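Local coordinates for protein synthesis inhibitor I (Hordeum vulgare, PDB 4FBC) that inhibits protein synthesis as a member of the plant ribosome-inactivating proteins, at residues A[15-20]-A[29-34]. The protein carries 3 engineered substitutions. Residues are numbered along the deposited sequence; the frame is centred on the assembly and turned at random.
Sequences FTATFN and ATFIAG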
ATOM      1  N   PHE A  15     -12.648   3.947   6.080  1.00 21.63           N
ATOM      2  CA  PHE A  15     -12.337   3.237   7.315  1.00 20.78           C
ATOM      3  C   PHE A  15     -10.983   3.691   7.836  1.00 20.64           C
ATOM      4  O   PHE A  15     -10.217   4.354   7.127  1.00 19.12           O
ATOM      5  CB  PHE A  15     -12.343   1.711   7.108  1.00 23.08           C
ATOM      6  CG  PHE A  15     -11.285   1.216   6.157  1.00 18.58           C
ATOM      7  CD1 PHE A  15     -11.523   1.200   4.793  1.00 19.81           C
ATOM      8  CD2 PHE A  15     -10.060   0.763   6.629  1.00 18.24           C
ATOM      9  CE1 PHE A  15     -10.561   0.757   3.906  1.00 19.20           C
ATOM     10  CE2 PHE A  15      -9.081   0.303   5.746  1.00 19.39           C
ATOM     11  CZ  PHE A  15      -9.332   0.298   4.387  1.00 17.62           C
ATOM     12  N   THR A  16     -10.695   3.337   9.083  1.00 20.95           N
ATOM     13  CA  THR A  16      -9.386   3.599   9.655  1.00 19.27           C
ATOM     14  C   THR A  16      -8.804   2.295  10.189  1.00 19.69           C
ATOM     15  O   THR A  16      -9.475   1.563  10.921  1.00 23.10           O
ATOM     16  CB  THR A  16      -9.440   4.653  10.774  1.00 21.66           C
ATOM     17  OG1 THR A  16      -9.858   5.910  10.220  1.00 24.79           O
ATOM     18  CG2 THR A  16      -8.066   4.829  11.410  1.00 20.75           C
ATOM     19  N   ALA A  17      -7.570   1.994   9.796  1.00 19.81           N
ATOM     20  CA  ALA A  17      -6.846   0.853  10.355  1.00 19.91           C
ATOM     21  C   ALA A  17      -5.777   1.381  11.294  1.00 22.18           C
ATOM     22  O   ALA A  17      -5.058   2.318  10.957  1.00 19.69           O
ATOM     23  CB  ALA A  17      -6.214   0.007   9.241  1.00 16.55           C
ATOM     24  N   THR A  18      -5.652   0.776  12.472  1.00 19.95           N
ATOM     25  CA  THR A  18      -4.722   1.280  13.469  1.00 19.19           C
ATOM     26  C   THR A  18      -3.737   0.191  13.871  1.00 18.06           C
ATOM     27  O   THR A  18      -4.118  -0.973  14.035  1.00 21.48           O
ATOM     28  CB  THR A  18      -5.476   1.811  14.714  1.00 25.63           C
ATOM     29  OG1 THR A  18      -6.289   2.931  14.338  1.00 23.04           O
ATOM     30  CG2 THR A  18      -4.504   2.256  15.796  1.00 21.52           C
ATOM     31  N   PHE A  19      -2.465   0.562  13.989  1.00 19.79           N
ATOM     32  CA  PHE A  19      -1.454  -0.368  14.472  1.00 21.58           C
ATOM     33  C   PHE A  19      -0.553   0.295  15.505  1.00 22.57           C
ATOM     34  O   PHE A  19      -0.050   1.401  15.302  1.00 20.29           O
ATOM     35  CB  PHE A  19      -0.619  -0.923  13.308  1.00 18.97           C
ATOM     36  CG  PHE A  19       0.436  -1.914  13.732  1.00 20.27           C
ATOM     37  CD1 PHE A  19       0.078  -3.128  14.313  1.00 19.87           C
ATOM     38  CD2 PHE A  19       1.786  -1.635  13.549  1.00 20.57           C
ATOM     39  CE1 PHE A  19       1.046  -4.047  14.702  1.00 17.11           C
ATOM     40  CE2 PHE A  19       2.770  -2.550  13.935  1.00 21.26           C
ATOM     41  CZ  PHE A  19       2.397  -3.758  14.518  1.00 21.04           C
ATOM     42  N   ASN A  20      -0.359  -0.395  16.626  1.00 20.28           N
ATOM     43  CA  ASN A  20       0.604   0.003  17.638  1.00 21.27           C
ATOM     44  C   ASN A  20       1.963  -0.590  17.264  1.00 21.49           C
ATOM     45  O   ASN A  20       2.099  -1.807  17.146  1.00 23.99           O
ATOM     46  CB  ASN A  20       0.098  -0.492  19.004  1.00 26.48           C
ATOM     47  CG  ASN A  20       1.188  -0.582  20.059  1.00 24.05           C
ATOM     48  OD1 ASN A  20       2.234   0.065  19.980  1.00 27.21           O
ATOM     49  ND2 ASN A  20       0.928  -1.395  21.079  1.00 30.84           N
ATOM     50  N   ALA A  29      -0.020  -8.843  11.316  1.00 14.24           N
ATOM     51  CA  ALA A  29      -0.651  -9.622  10.253  1.00 16.12           C
ATOM     52  C   ALA A  29      -2.154  -9.369  10.217  1.00 15.77           C
ATOM     53  O   ALA A  29      -2.746  -9.233   9.145  1.00 15.13           O
ATOM     54  CB  ALA A  29      -0.362 -11.110  10.438  1.00 17.35           C
ATOM     55  N   THR A  30      -2.767  -9.311  11.395  1.00 13.96           N
ATOM     56  CA  THR A  30      -4.198  -9.036  11.516  1.00 15.55           C
ATOM     57  C   THR A  30      -4.529  -7.645  10.959  1.00 14.75           C
ATOM     58  O   THR A  30      -5.516  -7.469  10.234  1.00 17.27           O
ATOM     59  CB  THR A  30      -4.643  -9.123  12.986  1.00 17.31           C
ATOM     60  OG1 THR A  30      -4.510 -10.478  13.430  1.00 17.19           O
ATOM     61  CG2 THR A  30      -6.085  -8.690  13.150  1.00 20.05           C
ATOM     62  N   PHE A  31      -3.686  -6.680  11.301  1.00 17.48           N
ATOM     63  CA  PHE A  31      -3.807  -5.291  10.821  1.00 17.00           C
ATOM     64  C   PHE A  31      -3.760  -5.218   9.286  1.00 16.05           C
ATOM     65  O   PHE A  31      -4.650  -4.635   8.657  1.00 13.66           O
ATOM     66  CB  PHE A  31      -2.714  -4.455  11.513  1.00 17.69           C
ATOM     67  CG  PHE A  31      -2.318  -3.183  10.800  1.00 17.37           C
ATOM     68  CD1 PHE A  31      -3.143  -2.063  10.810  1.00 20.44           C
ATOM     69  CD2 PHE A  31      -1.080  -3.095  10.178  1.00 16.54           C
ATOM     70  CE1 PHE A  31      -2.745  -0.881  10.161  1.00 15.47           C
ATOM     71  CE2 PHE A  31      -0.674  -1.920   9.533  1.00 16.51           C
ATOM     72  CZ  PHE A  31      -1.504  -0.821   9.533  1.00 15.15           C
ATOM     73  N   ILE A  32      -2.747  -5.836   8.687  1.00 14.01           N
ATOM     74  CA  ILE A  32      -2.632  -5.872   7.220  1.00 14.92           C
ATOM     75  C   ILE A  32      -3.811  -6.584   6.562  1.00 15.70           C
ATOM     76  O   ILE A  32      -4.379  -6.088   5.583  1.00 16.25           O
ATOM     77  CB  ILE A  32      -1.301  -6.510   6.765  1.00 14.01           C
ATOM     78  CG1 ILE A  32      -0.106  -5.648   7.203  1.00 15.00           C
ATOM     79  CG2 ILE A  32      -1.289  -6.754   5.223  1.00 14.06           C
ATOM     80  CD1 ILE A  32      -0.151  -4.185   6.669  1.00 13.91           C
ATOM     81  N   ALA A  33      -4.196  -7.745   7.087  1.00 13.17           N
ATOM     82  CA  ALA A  33      -5.317  -8.476   6.504  1.00 15.26           C
ATOM     83  C   ALA A  33      -6.625  -7.682   6.549  1.00 15.05           C
ATOM     84  O   ALA A  33      -7.469  -7.789   5.652  1.00 15.94           O
ATOM     85  CB  ALA A  33      -5.484  -9.838   7.198  1.00 17.76           C
ATOM     86  N   GLY A  34      -6.785  -6.878   7.590  1.00 14.18           N
ATOM     87  CA  GLY A  34      -8.008  -6.114   7.783  1.00 15.39           C
ATOM     88  C   GLY A  34      -8.094  -4.991   6.765  1.00 14.45           C
ATOM     89  O   GLY A  34      -9.186  -4.683   6.277  1.00 16.00           O
TER
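F31 and F19 both carry CG anti to the backbone N, with chi1 157° and -179°: in F31 this raises the ring from the helix to the strand, while in F19 it leads the ring away from the helix segment after a CB that starts toward it. That CB is what F31 receives. It sits over the centre of one face of the F31 ring, 3.6 Å from F19 CB to the centroid and almost on the ring normal, a clean CH-pi contact. The planes of the two rings are tilted by 23° and displaced, with centroids 5.2 Å from each other, leaving little stacking between them. This is helix 25-39 packed against strand 16-20, an outermost strand of the mixed six-stranded sheet of the ribosome-inactivating protein fold, the two segments running nearly antiparallel with axes 8.6 Å apart. The F31 ring stands between F19 and A17, two of the alternate residues whose side chains start toward the helix; A17 CB lies 3.7 Å from F31 CE1. Between them the strand backbone closes in, with T18 O 3.5 Å from F31 CD1, approaching obliquely. A17 and F19 also bond through their backbones to strand 64-70, and further along the helix I35 meets A17.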